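Local coordinates for metallophosphoesterase (Sphaerobacter thermophilus, PDB 3RQZ), which probably acts as a phosphatase of the metallophosphoesterase superfamily, holding zinc ions in its active site, at residues 118-123 with 139-144; 114-117 with 122-125; 227-232 with 237-242. One frame throughout, in Å; residues are numbered along the deposited sequence. Where two conformers were deposited one is given.

Segment 114-117, on strand 113-116, is the first half of contact 2, and the chain then turns at once through 118-123, the first half of contact 1. Contact 2 closes a short loop when 122-125 folds back on 114-117; contact 1 closes the larger one at 139-144, after helix 131-137 and just before strand 145-147. The two therefore cross along the chain, share His122 and Pro123, and touch through the hydroxyls of Thr114 and Thr143. Contact 3 (227-232 with 237-242) follows in series near the C terminus, on the opposite side of the chain's centre, with its centre about 28 Å from that of contact 2, and joins two successive helices.

Contact 1 of 3, residues 118-123 with 139-144; sequences GSPRHP and PAFDTP
Pro120 packs against the Ala140-Phe141 pair, and nearly everything that crosses between 118-123 and 139-144 is apolar. The backbones come closest here, with Pro120 CA 5.5 Å from Ala140 CA. Pro120 CB lies 4.0 Å from Ala140 CB and 3.6 Å from Ala140 O, while CG, the far corner of the pyrrolidine, reaches Phe141 CD1 at 3.8 Å. Proline and phenylalanine stand alongside one another and point the same way. Phe141 places CG between its backbone N and carbonyl carbon (chi1 70°), which turns the ring alongside the proline. Beside the proline, the aliphatic part of Arg121 joins in: its CG is 3.7 Å from Ala140 CB. The methyl of Ala140 packs against both this chain and the proline ring, its small size allowing the backbones to come close.

No hydrogen bond crosses the contact; the polar groups are held within their own loop or by outside residues. Ser119 OG accepts from His122 N at 3.0 Å with an angle of 163° at the hydrogen, an ST motif that fastens the turn presenting Pro120; a short hydroxyl side chain is what lets the oxygen curl forward onto the chain. Gly118 N bonds to Pro123 O across the same turn. Glu126 takes the charged end of Arg121 in a salt bridge through NH1 and also bonds Ser119 OG. Arg183 makes a cation-pi contact with the Phe141 ring and bonds Phe141 O.

The Pro120 side chain lies about 14 Å from a bound zinc ion. By bringing together the loops that enter and leave helix 131-137, the contact joins the start and the finish of a beta-alpha-beta crossover, in which strands 113-116 and 145-147 are parallel neighbours in one sheet.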
loop_
_atom_site.group_PDB
_atom_site.type_symbol
_atom_site.label_atom_id
_atom_site.label_comp_id
_atom_site.label_asym_id
_atom_site.label_seq_id
_atom_site.Cartn_x
_atom_site.Cartn_y
_atom_site.Cartn_z
ATOM N N GLY A 118 -8.072 -2.193 -2.439
ATOM C CA GLY A 118 -9.119 -1.786 -1.491
ATOM C C GLY A 118 -9.850 -2.995 -0.930
ATOM O O GLY A 118 -9.623 -3.404 0.210
ATOM N N SER A 119 -10.723 -3.599 -1.721
ATOM C CA SER A 119 -11.436 -4.747 -1.215
ATOM C C SER A 119 -11.771 -5.716 -2.342
ATOM O O SER A 119 -11.836 -5.309 -3.515
ATOM C CB SER A 119 -12.718 -4.309 -0.499
ATOM O OG SER A 119 -13.767 -4.222 -1.445
ATOM N N PRO A 120 -11.978 -7.007 -2.019
ATOM C CA PRO A 120 -12.315 -7.871 -3.160
ATOM C C PRO A 120 -13.704 -7.613 -3.770
ATOM O O PRO A 120 -13.952 -7.996 -4.935
ATOM C CB PRO A 120 -12.158 -9.294 -2.591
ATOM C CG PRO A 120 -12.160 -9.143 -1.132
ATOM C CD PRO A 120 -11.577 -7.797 -0.838
ATOM N N ARG A 121 -14.601 -6.933 -3.046
ATOM C CA ARG A 121 -15.845 -6.468 -3.682
ATOM C C ARG A 121 -15.605 -5.328 -4.658
ATOM O O ARG A 121 -16.186 -5.302 -5.763
ATOM C CB ARG A 121 -16.895 -6.000 -2.657
ATOM C CG ARG A 121 -17.411 -7.064 -1.746
ATOM C CD ARG A 121 -18.772 -6.673 -1.205
ATOM N NE ARG A 121 -18.678 -5.457 -0.404
ATOM C CZ ARG A 121 -19.704 -4.919 0.231
ATOM N NH1 ARG A 121 -19.537 -3.798 0.924
ATOM N NH2 ARG A 121 -20.892 -5.512 0.178
ATOM N N HIS A 122 -14.781 -4.366 -4.230
ATOM C CA HIS A 122 -14.501 -3.152 -5.003
ATOM C C HIS A 122 -13.021 -2.850 -4.979
ATOM O O HIS A 122 -12.574 -2.042 -4.172
ATOM C CB HIS A 122 -15.301 -1.980 -4.412
ATOM C CG HIS A 122 -16.763 -2.275 -4.289
ATOM N ND1 HIS A 122 -17.594 -2.333 -5.383
ATOM C CD2 HIS A 122 -17.538 -2.562 -3.210
ATOM C CE1 HIS A 122 -18.825 -2.618 -4.986
ATOM N NE2 HIS A 122 -18.817 -2.762 -3.672
ATOM N N PRO A 123 -12.251 -3.498 -5.874
ATOM C CA PRO A 123 -10.796 -3.541 -5.790
ATOM C C PRO A 123 -10.094 -2.201 -5.581
ATOM O O PRO A 123 -9.152 -2.119 -4.777
ATOM C CB PRO A 123 -10.393 -4.186 -7.127
ATOM C CG PRO A 123 -11.513 -5.062 -7.467
ATOM C CD PRO A 123 -12.757 -4.459 -6.877
ATOM N N PRO A 139 -16.928 -13.587 1.422
ATOM C CA PRO A 139 -17.524 -14.293 0.268
ATOM C C PRO A 139 -17.030 -13.802 -1.098
ATOM O O PRO A 139 -17.212 -14.511 -2.099
ATOM C CB PRO A 139 -19.035 -14.023 0.413
ATOM C CG PRO A 139 -19.233 -13.569 1.855
ATOM C CD PRO A 139 -17.940 -12.831 2.185
ATOM N N ALA A 140 -16.404 -12.624 -1.129
ATOM C CA ALA A 140 -15.934 -11.991 -2.371
ATOM C C ALA A 140 -14.549 -12.469 -2.886
ATOM O O ALA A 140 -14.104 -12.059 -3.956
ATOM C CB ALA A 140 -15.972 -10.439 -2.251
ATOM N N PHE A 141 -13.863 -13.316 -2.121
ATOM C CA PHE A 141 -12.668 -13.982 -2.616
ATOM C C PHE A 141 -12.742 -15.440 -2.201
ATOM O O PHE A 141 -13.417 -15.763 -1.221
ATOM C CB PHE A 141 -11.367 -13.295 -2.153
ATOM C CG PHE A 141 -11.069 -13.444 -0.680
ATOM C CD1 PHE A 141 -11.688 -12.624 0.265
ATOM C CD2 PHE A 141 -10.155 -14.411 -0.244
ATOM C CE1 PHE A 141 -11.385 -12.742 1.647
ATOM C CE2 PHE A 141 -9.846 -14.554 1.119
ATOM C CZ PHE A 141 -10.473 -13.723 2.080
ATOM N N ASP A 142 -12.060 -16.308 -2.940
ATOM C CA ASP A 142 -12.192 -17.749 -2.768
ATOM C C ASP A 142 -10.829 -18.427 -2.493
ATOM O O ASP A 142 -10.645 -19.608 -2.735
ATOM C CB ASP A 142 -12.891 -18.349 -4.001
ATOM C CG ASP A 142 -12.175 -18.008 -5.321
ATOM O OD1 ASP A 142 -11.076 -17.416 -5.301
ATOM O OD2 ASP A 142 -12.714 -18.342 -6.405
ATOM N N THR A 143 -9.870 -17.658 -1.997
ATOM C CA THR A 143 -8.583 -18.206 -1.625
ATOM C C THR A 143 -8.497 -18.148 -0.085
ATOM O O THR A 143 -9.274 -17.447 0.543
ATOM C CB THR A 143 -7.453 -17.365 -2.223
ATOM O OG1 THR A 143 -7.701 -15.976 -1.945
ATOM C CG2 THR A 143 -7.383 -17.561 -3.733
ATOM N N PRO A 144 -7.550 -18.879 0.516
ATOM C CA PRO A 144 -7.357 -18.761 1.954
ATOM C C PRO A 144 -7.049 -17.331 2.392
ATOM O O PRO A 144 -7.519 -16.912 3.440
ATOM C CB PRO A 144 -6.151 -19.671 2.208
ATOM C CG PRO A 144 -6.207 -20.663 1.105
ATOM C CD PRO A 144 -6.626 -19.863 -0.074
#

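Contact 2 of 3, residues 114-117 with 122-125; sequences TVVH and HPIW
The imidazole of His117 meets the carbonyl of Ile124 at its edge: Ile124 O lies in the plane of the ring, 3.6 Å from CD2. A C-H bond thus faces an oxygen that is buried by the contact and has no hydrogen-bond partner in the model; this C-H, polarised by the ring, may offset the lack slightly. The other flat group, the Trp125 indole, is covered on one face by its own neighbour, with Ile124 CG2 3.6 Å above the plane and over its centre; a branched side chain can lay a methyl there while sending its other arm elsewhere.

His117 puts CG anti to its backbone N (chi1 179°), which swings CD2 up to Ile124 O. Its CB passes 3.5 Å from Pro123 O, and its ND1 is hydrogen-bonded to Leu35 O, a bond that fixes the rotation of the ring. The His117 side chain comes within about 3 Å of a bound zinc ion at the nearest atoms and is equally close to Asp11 and Asp37, which bind zinc. This place is consistent with the metal-ligand histidine found in related metallophosphoesterases.

Next along the chain, at Val116, the contact is apolar. Val116 CG1 touches Pro123 CB at 4.0 Å, the two side chains meeting at a slant, and Val116 CA is 5.2 Å from Pro123 CA. Branched valine suits the strand and gives a compact wall; Pro123, with its fixed phi, occupies the second position of the turn closed by the bond from Trp125 N to His122 O, 3.1 Å.

Strand 113-116 lies between antiparallel strand 107-110 and parallel strand 145-147. Arg107 of the former touches both Val116 and Pro123, while Asn64 of helix 64-69 packs against His117, Ile124 and Trp125.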
loop_
_atom_site.group_PDB
_atom_site.type_symbol
_atom_site.label_atom_id
_atom_site.label_comp_id
_atom_site.label_asym_id
_atom_site.label_seq_id
_atom_site.Cartn_x
_atom_site.Cartn_y
_atom_site.Cartn_z
ATOM N N THR A 114 -5.321 -13.690 -2.857
ATOM C CA THR A 114 -5.948 -12.710 -3.708
ATOM C C THR A 114 -5.371 -11.396 -3.227
ATOM O O THR A 114 -5.176 -11.215 -1.995
ATOM C CB THR A 114 -7.487 -12.722 -3.528
ATOM O OG1 THR A 114 -7.995 -14.007 -3.931
ATOM C CG2 THR A 114 -8.139 -11.599 -4.352
ATOM N N VAL A 115 -5.057 -10.491 -4.170
ATOM C CA VAL A 115 -4.454 -9.198 -3.810
ATOM C C VAL A 115 -5.183 -8.070 -4.558
ATOM O O VAL A 115 -5.349 -8.141 -5.797
ATOM C CB VAL A 115 -2.950 -9.145 -4.179
ATOM C CG1 VAL A 115 -2.369 -7.713 -3.805
ATOM C CG2 VAL A 115 -2.170 -10.287 -3.488
ATOM N N VAL A 116 -5.653 -7.077 -3.801
ATOM C CA VAL A 116 -6.346 -5.897 -4.320
ATOM C C VAL A 116 -5.894 -4.683 -3.496
ATOM O O VAL A 116 -5.317 -4.804 -2.405
ATOM C CB VAL A 116 -7.904 -6.005 -4.191
ATOM C CG1 VAL A 116 -8.478 -7.082 -5.158
ATOM C CG2 VAL A 116 -8.317 -6.331 -2.714
ATOM N N HIS A 117 -6.157 -3.496 -4.022
ATOM C CA HIS A 117 -5.810 -2.313 -3.296
ATOM C C HIS A 117 -6.791 -2.053 -2.154
ATOM O O HIS A 117 -6.394 -1.673 -1.058
ATOM C CB HIS A 117 -5.825 -1.106 -4.240
ATOM C CG HIS A 117 -5.494 0.172 -3.543
ATOM N ND1 HIS A 117 -4.240 0.415 -3.029
ATOM C CD2 HIS A 117 -6.246 1.265 -3.254
ATOM C CE1 HIS A 117 -4.233 1.606 -2.450
ATOM N NE2 HIS A 117 -5.436 2.145 -2.580
ATOM N N HIS A 122 -14.781 -4.366 -4.230
ATOM C CA HIS A 122 -14.501 -3.152 -5.003
ATOM C C HIS A 122 -13.021 -2.850 -4.979
ATOM O O HIS A 122 -12.574 -2.042 -4.172
ATOM C CB HIS A 122 -15.301 -1.980 -4.412
ATOM C CG HIS A 122 -16.763 -2.275 -4.289
ATOM N ND1 HIS A 122 -17.594 -2.333 -5.383
ATOM C CD2 HIS A 122 -17.538 -2.562 -3.210
ATOM C CE1 HIS A 122 -18.825 -2.618 -4.986
ATOM N NE2 HIS A 122 -18.817 -2.762 -3.672
ATOM N N PRO A 123 -12.251 -3.498 -5.874
ATOM C CA PRO A 123 -10.796 -3.541 -5.790
ATOM C C PRO A 123 -10.094 -2.201 -5.581
ATOM O O PRO A 123 -9.152 -2.119 -4.777
ATOM C CB PRO A 123 -10.393 -4.186 -7.127
ATOM C CG PRO A 123 -11.513 -5.062 -7.467
ATOM C CD PRO A 123 -12.757 -4.459 -6.877
ATOM N N ILE A 124 -10.529 -1.168 -6.300
ATOM C CA ILE A 124 -9.829 0.130 -6.283
ATOM C C ILE A 124 -10.265 0.995 -5.104
ATOM O O ILE A 124 -9.509 1.843 -4.610
ATOM C CB ILE A 124 -10.124 0.925 -7.615
ATOM C CG1 ILE A 124 -9.565 0.176 -8.821
ATOM C CG2 ILE A 124 -9.547 2.305 -7.596
ATOM C CD1 ILE A 124 -8.301 -0.529 -8.511
ATOM N N TRP A 125 -11.494 0.790 -4.662
ATOM C CA TRP A 125 -12.189 1.861 -3.933
ATOM C C TRP A 125 -12.555 1.615 -2.486
ATOM O O TRP A 125 -12.575 2.570 -1.683
ATOM C CB TRP A 125 -13.480 2.189 -4.676
ATOM C CG TRP A 125 -13.287 2.676 -6.039
ATOM C CD1 TRP A 125 -13.660 2.040 -7.195
ATOM C CD2 TRP A 125 -12.707 3.935 -6.436
ATOM N NE1 TRP A 125 -13.339 2.826 -8.290
ATOM C CE2 TRP A 125 -12.771 3.997 -7.852
ATOM C CE3 TRP A 125 -12.162 5.021 -5.730
ATOM C CZ2 TRP A 125 -12.294 5.099 -8.584
ATOM C CZ3 TRP A 125 -11.687 6.113 -6.456
ATOM C CH2 TRP A 125 -11.758 6.138 -7.878
#

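Contact 3 of 3, residues 227-232 with 237-242; sequences AQMREA and SLVTRL
Segments 227-232 and 237-242, from helices 222-232 and 236-244, run antiparallel, their axes at 179° and 9.8 Å apart, with the nearest CA atoms, those of Met229 and Val239, 6.6 Å from each other. Met229, present as selenomethionine, fills the middle of the interface with its long, flexible chain. A bend at chi3 (72°) brings CE to Leu238 CB at 3.6 Å, where the two side chains cross at about a right angle, while SE meets Leu242 CD1 at 3.9 Å.

Val239 works with both branches. CG2 packs on Met229 CB at 3.7 Å; CG1 sits 3.4 Å above the plane of the Arg230 guanidinium, over its centre. Arg230 reaches this place by an extended chain, and its NH1 forms a salt bridge with Glu236, at the start of helix 236-244. Replacing Val239 by an alanine is likely to open a gap beside Met229 CB and take the apolar support from one guanidinium face, leaving Arg230 held mainly by Glu236.

Gln226 adds a polar tie, its NE2 bonding Val239 O. With only a brief turn joining helix 222-232 to helix 236-244, the arrangement is an antiparallel helical hairpin at the C-terminal end of the chain.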
loop_
_atom_site.group_PDB
_atom_site.type_symbol
_atom_site.label_atom_id
_atom_site.label_comp_id
_atom_site.label_asym_id
_atom_site.label_seq_id
_atom_site.Cartn_x
_atom_site.Cartn_y
_atom_site.Cartn_z
ATOM N N ALA A 227 11.328 18.008 3.308
ATOM C CA ALA A 227 12.148 18.963 2.543
ATOM C C ALA A 227 11.866 18.895 1.032
ATOM O O ALA A 227 11.736 19.929 0.351
ATOM C CB ALA A 227 13.628 18.733 2.812
ATOM N N GLN A 228 11.773 17.678 0.520
ATOM C CA GLN A 228 11.527 17.456 -0.889
ATOM C C GLN A 228 10.126 17.946 -1.273
ATOM O O GLN A 228 9.938 18.463 -2.361
ATOM C CB GLN A 228 11.644 15.958 -1.224
ATOM C CG GLN A 228 13.048 15.379 -1.093
ATOM C CD GLN A 228 13.072 13.861 -1.209
ATOM O OE1 GLN A 228 12.022 13.193 -1.309
ATOM N NE2 GLN A 228 14.278 13.299 -1.200
HETATM N N MSE A 229 9.147 17.735 -0.399
HETATM C CA MSE A 229 7.788 18.252 -0.638
HETATM C C MSE A 229 7.732 19.777 -0.633
HETATM O O MSE A 229 7.096 20.374 -1.501
HETATM C CB MSE A 229 6.786 17.695 0.371
HETATM C CG MSE A 229 6.552 16.171 0.232
HETATM SE SE MSE A 229 5.501 15.455 1.689
HETATM C CE MSE A 229 3.799 16.241 1.164
ATOM N N ARG A 230 8.411 20.408 0.328
ATOM C CA ARG A 230 8.447 21.865 0.385
ATOM C C ARG A 230 9.160 22.451 -0.830
ATOM O O ARG A 230 8.766 23.510 -1.330
ATOM C CB ARG A 230 9.089 22.354 1.697
ATOM C CG ARG A 230 8.277 21.946 2.948
ATOM C CD ARG A 230 8.718 22.720 4.177
ATOM N NE ARG A 230 7.780 22.485 5.278
ATOM C CZ ARG A 230 8.034 21.746 6.356
ATOM N NH1 ARG A 230 7.086 21.602 7.260
ATOM N NH2 ARG A 230 9.219 21.151 6.545
ATOM N N GLU A 231 10.199 21.757 -1.298
ATOM C CA GLU A 231 10.914 22.162 -2.502
ATOM C C GLU A 231 9.988 22.129 -3.724
ATOM O O GLU A 231 10.059 23.017 -4.572
ATOM C CB GLU A 231 12.140 21.264 -2.738
ATOM C CG GLU A 231 13.020 21.688 -3.935
ATOM C CD GLU A 231 13.410 23.168 -3.904
ATOM O OE1 GLU A 231 14.018 23.620 -2.903
ATOM O OE2 GLU A 231 13.118 23.891 -4.890
ATOM N N ALA A 232 9.118 21.119 -3.798
ATOM C CA ALA A 232 8.161 20.986 -4.905
ATOM C C ALA A 232 6.969 21.958 -4.802
ATOM O O ALA A 232 6.182 22.070 -5.736
ATOM C CB ALA A 232 7.660 19.520 -5.031
ATOM N N SER A 237 -0.304 21.215 4.698
ATOM C CA SER A 237 -1.114 20.211 5.393
ATOM C C SER A 237 -0.667 18.764 5.075
ATOM O O SER A 237 -0.736 17.866 5.929
ATOM C CB SER A 237 -2.593 20.408 5.056
ATOM O OG SER A 237 -2.948 19.614 3.944
ATOM N N LEU A 238 -0.200 18.530 3.852
ATOM C CA LEU A 238 0.303 17.203 3.496
ATOM C C LEU A 238 1.700 16.965 4.080
ATOM O O LEU A 238 2.056 15.828 4.440
ATOM C CB LEU A 238 0.328 17.000 1.977
ATOM C CG LEU A 238 -0.994 16.762 1.236
ATOM C CD1 LEU A 238 -0.702 16.448 -0.245
ATOM C CD2 LEU A 238 -1.852 15.629 1.880
ATOM N N VAL A 239 2.483 18.040 4.158
ATOM C CA VAL A 239 3.855 17.962 4.651
ATOM C C VAL A 239 3.843 17.593 6.143
ATOM O O VAL A 239 4.557 16.695 6.566
ATOM C CB VAL A 239 4.643 19.266 4.381
ATOM C CG1 VAL A 239 6.058 19.178 4.959
ATOM C CG2 VAL A 239 4.707 19.545 2.881
ATOM N N THR A 240 2.999 18.286 6.906
ATOM C CA THR A 240 2.908 18.109 8.357
ATOM C C THR A 240 2.395 16.735 8.795
ATOM O O THR A 240 2.939 16.142 9.730
ATOM C CB THR A 240 2.015 19.187 9.001
ATOM O OG1 THR A 240 2.665 20.464 8.918
ATOM C CG2 THR A 240 1.749 18.836 10.472
ATOM N N ARG A 241 1.348 16.238 8.137
ATOM C CA ARG A 241 0.760 14.907 8.451
ATOM C C ARG A 241 1.756 13.797 8.688
ATOM O O ARG A 241 1.533 12.938 9.552
ATOM C CB ARG A 241 -0.071 14.365 7.305
ATOM C CG ARG A 241 -1.196 15.167 6.816
ATOM C CD ARG A 241 -1.645 14.460 5.524
ATOM N NE ARG A 241 -2.199 13.144 5.814
ATOM C CZ ARG A 241 -3.420 12.747 5.455
ATOM N NH1 ARG A 241 -4.217 13.572 4.781
ATOM N NH2 ARG A 241 -3.848 11.526 5.767
ATOM N N LEU A 242 2.816 13.793 7.883
ATOM C CA LEU A 242 3.838 12.752 7.904
ATOM C C LEU A 242 4.572 12.635 9.217
ATOM O O LEU A 242 4.974 11.542 9.593
ATOM C CB LEU A 242 4.878 12.972 6.793
ATOM C CG LEU A 242 4.532 12.748 5.332
ATOM C CD1 LEU A 242 5.835 12.893 4.556
ATOM C CD2 LEU A 242 3.871 11.386 5.041
#